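Local coordinates for protein probable branched-chain-amino-acid aminotransferase (Thermotoga maritima MSB8, PDB 3CSW) that probably catalyses the pyridoxal-phosphate-dependent transfer of the amino group between leucine, isoleucine or valine and 2-oxoglutarate, at residues L14-G19 with V109-S114; A56-T61 with E279-G284. All coordinates share one frame; numbering follows the deposited sequence. Where two conformers were deposited one is given.

Contact 1 of 2, residues L14-G19 with V109-S114; sequences LIWWRG and VLFVFS
Val109 meets the Trp17 indole through its backbone. Its carbonyl O lies at the ring edge, 3.4 Å from Trp17 CE3. Leu110 crosses that indole obliquely, with its CB 3.7 Å from Trp17 CE3. Its CD1 lies by Trp16 O and comes within 4.2 Å of Ile15 CB. Phe111 and Trp16 are a hydrogen-bonded pair, with bonds from Phe111 N to Trp16 O and Trp16 N to Phe111 O. Their side chains run side by side from the sheet. Phe111 CD1 lies 3.7 Å from Trp16 CE3, and the plane of the six-membered ring of Trp16 stands at 89° to the Phe111 ring. Trp16 reaches it with CG anti to the backbone N (chi1 -170°). Val112 and Ile15 are a non-hydrogen-bonded pair on the other face, that of Leu110, and Val112 CG1 meets Ile15 CG2 at 4.2 Å. Phe113 forms a hydrogen-bonded pair with Leu14: its N gives a short, straight bond of 2.7 Å to Leu14 O, and Leu14 N returns one to Phe113 O. Leu14 O also lies at the edge of the Phe113 ring. Trp16 and Phe111 pack on Val84 of helix 78-89, and Phe21 of strand 20-23 meets Trp16 edge-to-face and touches Phe113. On the other face, Phe31 and Phe34 of the second subunit pack against Ile15, Leu110 and Val112. This is antiparallel pairing in a six-stranded sheet between a helix and a subunit interface.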
loop_
_atom_site.group_PDB
_atom_site.type_symbol
_atom_site.label_atom_id
_atom_site.label_comp_id
_atom_site.label_asym_id
_atom_site.label_seq_id
_atom_site.Cartn_x
_atom_site.Cartn_y
_atom_site.Cartn_z
ATOM N N LEU A 14 -41.875 -14.605 -1.303
ATOM C CA LEU A 14 -41.825 -16.083 -1.328
ATOM C C LEU A 14 -40.392 -16.575 -1.122
ATOM O O LEU A 14 -39.457 -15.937 -1.571
ATOM C CB LEU A 14 -42.307 -16.587 -2.695
ATOM C CG LEU A 14 -42.357 -18.096 -2.997
ATOM C CD1 LEU A 14 -43.522 -18.748 -2.263
ATOM C CD2 LEU A 14 -42.465 -18.351 -4.493
ATOM N N ILE A 15 -40.219 -17.700 -0.434
ATOM C CA ILE A 15 -38.899 -18.300 -0.272
ATOM C C ILE A 15 -38.949 -19.784 -0.630
ATOM O O ILE A 15 -39.992 -20.432 -0.524
ATOM C CB ILE A 15 -38.278 -18.095 1.168
ATOM C CG1 ILE A 15 -38.981 -18.949 2.223
ATOM C CG2 ILE A 15 -38.303 -16.636 1.565
ATOM C CD1 ILE A 15 -38.308 -18.928 3.591
ATOM N N TRP A 16 -37.827 -20.294 -1.118
ATOM C CA TRP A 16 -37.643 -21.719 -1.316
ATOM C C TRP A 16 -36.547 -22.118 -0.336
ATOM O O TRP A 16 -35.440 -21.571 -0.357
ATOM C CB TRP A 16 -37.247 -22.040 -2.748
ATOM C CG TRP A 16 -37.277 -23.495 -3.054
ATOM C CD1 TRP A 16 -38.327 -24.213 -3.575
ATOM C CD2 TRP A 16 -36.220 -24.424 -2.856
ATOM N NE1 TRP A 16 -37.974 -25.535 -3.721
ATOM C CE2 TRP A 16 -36.682 -25.686 -3.289
ATOM C CE3 TRP A 16 -34.915 -24.312 -2.368
ATOM C CZ2 TRP A 16 -35.883 -26.824 -3.247
ATOM C CZ3 TRP A 16 -34.121 -25.459 -2.316
ATOM C CH2 TRP A 16 -34.609 -26.691 -2.752
ATOM N N TRP A 17 -36.873 -23.060 0.532
ATOM C CA TRP A 17 -35.997 -23.445 1.625
ATOM C C TRP A 17 -36.281 -24.899 1.985
ATOM O O TRP A 17 -37.433 -25.282 2.160
ATOM C CB TRP A 17 -36.258 -22.507 2.813
ATOM C CG TRP A 17 -35.438 -22.742 4.054
ATOM C CD1 TRP A 17 -35.913 -22.926 5.324
ATOM C CD2 TRP A 17 -34.009 -22.799 4.150
ATOM N NE1 TRP A 17 -34.871 -23.095 6.197
ATOM C CE2 TRP A 17 -33.691 -23.017 5.505
ATOM C CE3 TRP A 17 -32.967 -22.682 3.223
ATOM C CZ2 TRP A 17 -32.374 -23.122 5.957
ATOM C CZ3 TRP A 17 -31.655 -22.790 3.676
ATOM C CH2 TRP A 17 -31.373 -23.008 5.027
ATOM N N ARG A 18 -35.224 -25.702 2.044
ATOM C CA ARG A 18 -35.319 -27.112 2.403
ATOM C C ARG A 18 -36.421 -27.833 1.615
ATOM O O ARG A 18 -37.346 -28.416 2.190
ATOM C CB ARG A 18 -35.513 -27.261 3.923
ATOM C CG ARG A 18 -34.502 -26.448 4.752
ATOM C CD ARG A 18 -34.260 -26.987 6.183
ATOM N NE ARG A 18 -35.478 -27.071 7.004
ATOM C CZ ARG A 18 -35.508 -27.073 8.340
ATOM N NH1 ARG A 18 -34.391 -26.977 9.064
ATOM N NH2 ARG A 18 -36.678 -27.155 8.966
ATOM N N GLY A 19 -36.329 -27.747 0.294
ATOM C CA GLY A 19 -37.200 -28.498 -0.600
ATOM C C GLY A 19 -38.623 -28.022 -0.842
ATOM O O GLY A 19 -39.351 -28.675 -1.589
ATOM N N VAL A 109 -29.213 -24.201 0.226
ATOM C CA VAL A 109 -29.515 -23.039 -0.635
ATOM C C VAL A 109 -30.858 -22.401 -0.236
ATOM O O VAL A 109 -31.823 -23.106 0.074
ATOM C CB VAL A 109 -29.526 -23.430 -2.138
ATOM C CG1 VAL A 109 -29.823 -22.219 -3.030
ATOM C CG2 VAL A 109 -28.185 -24.044 -2.537
ATOM N N LEU A 110 -30.899 -21.070 -0.219
ATOM C CA LEU A 110 -32.126 -20.331 0.075
ATOM C C LEU A 110 -32.388 -19.348 -1.046
ATOM O O LEU A 110 -31.515 -18.548 -1.376
ATOM C CB LEU A 110 -32.010 -19.565 1.393
ATOM C CG LEU A 110 -33.085 -18.531 1.765
ATOM C CD1 LEU A 110 -34.387 -19.212 2.087
ATOM C CD2 LEU A 110 -32.602 -17.700 2.947
ATOM N N PHE A 111 -33.591 -19.404 -1.623
ATOM C CA PHE A 111 -34.000 -18.452 -2.660
ATOM C C PHE A 111 -35.024 -17.519 -2.036
ATOM O O PHE A 111 -35.880 -17.979 -1.275
ATOM C CB PHE A 111 -34.660 -19.153 -3.837
ATOM C CG PHE A 111 -33.775 -20.127 -4.587
ATOM C CD1 PHE A 111 -33.483 -21.382 -4.059
ATOM C CD2 PHE A 111 -33.326 -19.826 -5.872
ATOM C CE1 PHE A 111 -32.722 -22.312 -4.783
ATOM C CE2 PHE A 111 -32.568 -20.755 -6.600
ATOM C CZ PHE A 111 -32.262 -21.991 -6.051
ATOM N N VAL A 112 -34.937 -16.228 -2.339
ATOM C CA VAL A 112 -35.912 -15.251 -1.856
ATOM C C VAL A 112 -36.460 -14.533 -3.089
ATOM O O VAL A 112 -35.697 -13.958 -3.862
ATOM C CB VAL A 112 -35.299 -14.221 -0.855
ATOM C CG1 VAL A 112 -36.385 -13.340 -0.255
ATOM C CG2 VAL A 112 -34.527 -14.913 0.252
ATOM N N PHE A 113 -37.777 -14.603 -3.288
ATOM C CA PHE A 113 -38.438 -13.947 -4.422
ATOM C C PHE A 113 -39.295 -12.786 -3.935
ATOM O O PHE A 113 -40.089 -12.969 -3.029
ATOM C CB PHE A 113 -39.347 -14.927 -5.151
ATOM C CG PHE A 113 -38.638 -16.124 -5.735
ATOM C CD1 PHE A 113 -38.387 -17.244 -4.960
ATOM C CD2 PHE A 113 -38.298 -16.157 -7.082
ATOM C CE1 PHE A 113 -37.778 -18.356 -5.501
ATOM C CE2 PHE A 113 -37.676 -17.274 -7.632
ATOM C CZ PHE A 113 -37.415 -18.376 -6.839
ATOM N N SER A 114 -39.127 -11.605 -4.525
ATOM C CA SER A 114 -39.949 -10.442 -4.177
ATOM C C SER A 114 -40.209 -9.573 -5.398
ATOM O O SER A 114 -39.443 -9.588 -6.348
ATOM C CB SER A 114 -39.300 -9.608 -3.067
ATOM O OG SER A 114 -38.073 -9.043 -3.470
#

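Contact 2 of 2, residues A56-T61 with E279-G284; sequences AYKHYT and EENWVG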
loop_
_atom_site.group_PDB
_atom_site.type_symbol
_atom_site.label_atom_id
_atom_site.label_comp_id
_atom_site.label_asym_id
_atom_site.label_seq_id
_atom_site.Cartn_x
_atom_site.Cartn_y
_atom_site.Cartn_z
ATOM N N ALA A 56 -29.310 -16.666 -15.957
ATOM C CA ALA A 56 -29.318 -17.688 -14.921
ATOM C C ALA A 56 -28.016 -18.497 -14.879
ATOM O O ALA A 56 -27.438 -18.702 -13.807
ATOM C CB ALA A 56 -30.527 -18.589 -15.052
ATOM N N TYR A 57 -27.532 -18.920 -16.042
ATOM C CA TYR A 57 -26.291 -19.683 -16.126
ATOM C C TYR A 57 -25.080 -18.852 -15.668
ATOM O O TYR A 57 -24.239 -19.343 -14.942
ATOM C CB TYR A 57 -26.062 -20.231 -17.555
ATOM C CG TYR A 57 -24.858 -21.139 -17.604
ATOM C CD1 TYR A 57 -24.871 -22.361 -16.937
ATOM C CD2 TYR A 57 -23.694 -20.757 -18.265
ATOM C CE1 TYR A 57 -23.761 -23.183 -16.930
ATOM C CE2 TYR A 57 -22.578 -21.572 -18.262
ATOM C CZ TYR A 57 -22.616 -22.786 -17.596
ATOM O OH TYR A 57 -21.508 -23.606 -17.592
ATOM N N LYS A 58 -25.013 -17.595 -16.091
ATOM C CA LYS A 58 -23.935 -16.701 -15.694
ATOM C C LYS A 58 -23.874 -16.513 -14.183
ATOM O O LYS A 58 -22.791 -16.521 -13.600
ATOM C CB LYS A 58 -24.079 -15.342 -16.388
ATOM C CG LYS A 58 -23.809 -15.431 -17.880
ATOM C CD LYS A 58 -23.913 -14.105 -18.587
ATOM C CE LYS A 58 -23.410 -14.237 -20.023
ATOM N NZ LYS A 58 -23.649 -12.929 -20.733
ATOM N N HIS A 59 -25.038 -16.342 -13.561
ATOM C CA HIS A 59 -25.124 -16.211 -12.109
ATOM C C HIS A 59 -24.779 -17.508 -11.389
ATOM O O HIS A 59 -24.131 -17.479 -10.363
ATOM C CB HIS A 59 -26.510 -15.732 -11.702
ATOM C CG HIS A 59 -26.719 -14.269 -11.918
ATOM N ND1 HIS A 59 -26.171 -13.320 -11.087
ATOM C CD2 HIS A 59 -27.397 -13.588 -12.870
ATOM C CE1 HIS A 59 -26.507 -12.117 -11.517
ATOM N NE2 HIS A 59 -27.266 -12.252 -12.585
ATOM N N TYR A 60 -25.214 -18.639 -11.925
ATOM C CA TYR A 60 -24.863 -19.950 -11.375
ATOM C C TYR A 60 -23.346 -20.181 -11.349
ATOM O O TYR A 60 -22.802 -20.678 -10.368
ATOM C CB TYR A 60 -25.532 -21.066 -12.189
ATOM C CG TYR A 60 -25.291 -22.451 -11.627
ATOM C CD1 TYR A 60 -26.034 -22.929 -10.548
ATOM C CD2 TYR A 60 -24.298 -23.265 -12.150
ATOM C CE1 TYR A 60 -25.795 -24.194 -10.011
ATOM C CE2 TYR A 60 -24.043 -24.534 -11.625
ATOM C CZ TYR A 60 -24.791 -24.997 -10.561
ATOM O OH TYR A 60 -24.534 -26.272 -10.066
ATOM N N THR A 61 -22.658 -19.839 -12.429
ATOM C CA THR A 61 -21.204 -20.066 -12.476
ATOM C C THR A 61 -20.457 -19.117 -11.527
ATOM O O THR A 61 -19.427 -19.502 -10.979
ATOM C CB THR A 61 -20.637 -20.023 -13.927
ATOM O OG1 THR A 61 -20.625 -18.680 -14.403
ATOM C CG2 THR A 61 -21.500 -20.894 -14.863
ATOM N N GLU A 279 -28.262 -14.895 -26.638
ATOM C CA GLU A 279 -28.492 -16.289 -26.165
ATOM C C GLU A 279 -27.718 -16.679 -24.901
ATOM O O GLU A 279 -28.211 -17.447 -24.075
ATOM C CB GLU A 279 -28.175 -17.301 -27.297
ATOM C CG GLU A 279 -28.003 -18.767 -26.858
ATOM C CD GLU A 279 -29.265 -19.380 -26.240
ATOM O OE1 GLU A 279 -30.350 -18.789 -26.383
ATOM O OE2 GLU A 279 -29.180 -20.467 -25.618
ATOM N N GLU A 280 -26.506 -16.170 -24.767
ATOM C CA GLU A 280 -25.675 -16.434 -23.571
ATOM C C GLU A 280 -26.339 -16.027 -22.244
ATOM O O GLU A 280 -25.983 -16.550 -21.200
ATOM C CB GLU A 280 -24.305 -15.764 -23.701
ATOM C CG GLU A 280 -24.336 -14.251 -23.699
ATOM C CD GLU A 280 -22.960 -13.639 -23.913
ATOM O OE1 GLU A 280 -22.367 -13.867 -24.996
ATOM O OE2 GLU A 280 -22.487 -12.909 -23.006
ATOM N N ASN A 281 -27.310 -15.118 -22.294
ATOM C CA ASN A 281 -28.095 -14.725 -21.117
ATOM C C ASN A 281 -29.307 -15.617 -20.829
ATOM O O ASN A 281 -30.008 -15.398 -19.842
ATOM C CB ASN A 281 -28.596 -13.286 -21.285
ATOM C CG ASN A 281 -27.483 -12.293 -21.321
ATOM O OD1 ASN A 281 -26.511 -12.409 -20.570
ATOM N ND2 ASN A 281 -27.619 -11.283 -22.168
ATOM N N TRP A 282 -29.549 -16.607 -21.697
ATOM C CA TRP A 282 -30.738 -17.460 -21.617
ATOM C C TRP A 282 -30.509 -18.959 -21.721
ATOM O O TRP A 282 -31.479 -19.714 -21.746
ATOM C CB TRP A 282 -31.756 -17.023 -22.674
ATOM C CG TRP A 282 -32.162 -15.583 -22.485
ATOM C CD1 TRP A 282 -31.730 -14.517 -23.203
ATOM C CD2 TRP A 282 -33.028 -15.060 -21.470
ATOM N NE1 TRP A 282 -32.292 -13.362 -22.723
ATOM C CE2 TRP A 282 -33.095 -13.667 -21.659
ATOM C CE3 TRP A 282 -33.773 -15.638 -20.434
ATOM C CZ2 TRP A 282 -33.869 -12.837 -20.843
ATOM C CZ3 TRP A 282 -34.537 -14.807 -19.618
ATOM C CH2 TRP A 282 -34.581 -13.426 -19.836
ATOM N N VAL A 283 -29.257 -19.397 -21.745
ATOM C CA VAL A 283 -28.898 -20.814 -21.780
ATOM C C VAL A 283 -29.621 -21.570 -20.669
ATOM O O VAL A 283 -29.565 -21.133 -19.522
ATOM C CB VAL A 283 -27.372 -21.022 -21.517
ATOM C CG1 VAL A 283 -26.960 -22.427 -21.909
ATOM C CG2 VAL A 283 -26.528 -20.006 -22.269
ATOM N N GLY A 284 -30.270 -22.688 -20.994
ATOM C CA GLY A 284 -30.922 -23.558 -20.000
ATOM C C GLY A 284 -32.281 -23.152 -19.453
ATOM O O GLY A 284 -32.832 -23.860 -18.599
HETATM O O HOH W 1 -31.213 -17.123 -18.137
HETATM O O HOH W 2 -29.073 -18.805 -18.500
HETATM O O HOH W 3 -26.940 -17.073 -18.609
#
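Lys58 meets Glu280 and Asn281 in a polar, water-bridged contact between the first turn of helix 56-68 and the tail that follows helix 262-276. The lysine chain is extended beyond CG, passes alongside Asn281 OD1 and ends at Glu280 OE2. Its NZ makes a salt bridge with Glu280 OE2 at 2.6 Å, on the anti lone pair of that oxygen. Lys58 NZ also gives a hydrogen bond to Asn281 OD1 at 2.9 Å, from above the carbonyl plane. Glu206 on helix 203-214 forms a further salt bridge with Lys58 NZ, and Lys210 pairs with Glu280 OE2. With an alanine here in place of Lys58, Glu280 would probably lose one of its two lysine partners, Glu206 its salt bridge to Lys58, and Asn281 OD1 the NZ donor. Three waters join the backbones. Water 1 takes the N-H of Ala56 and donates to Asn281 O at 2.7 Å. Water 2 accepts from Tyr57 N and donates to Val283 O at 2.6 Å. Water 3 links Lys58 N to Glu280 O, with the longer arm of 3.2 Å to Lys58 N. Apolar contact is slight: Tyr57 CB meets Val283 CB at 4.2 Å in one of two conformers of the valine. The ring of Tyr57 turns from the tail, CG being anti to the backbone N (chi1 -174°). The Lys58 side chain lies about 8 Å from the bound pyridoxal phosphate. The contact is a water-bridged helix N-terminus tied by a charged cluster to the C-terminal tail, close to the cofactor site.

Contact 1 and contact 2 have centres about 19 Å apart, and their nearest atoms are about 8 Å apart without touching. Along the chain their segments alternate: 14-19, 56-61, 109-114, then 279-284. Contact 1 joins two neighbouring strands of the six-stranded antiparallel sheet. Strand 52-53, an outermost strand of that sheet within this chain, leads shortly into helix 56-68, which carries the first half of contact 2. Contact 1 thus brings a strand near the N-terminus into this sheet, and contact 2 brings the C-terminal tail to a helix beside it. Both ends of the chain are therefore tied to the same part of the fold, with contact 2 the nearer to the cofactor.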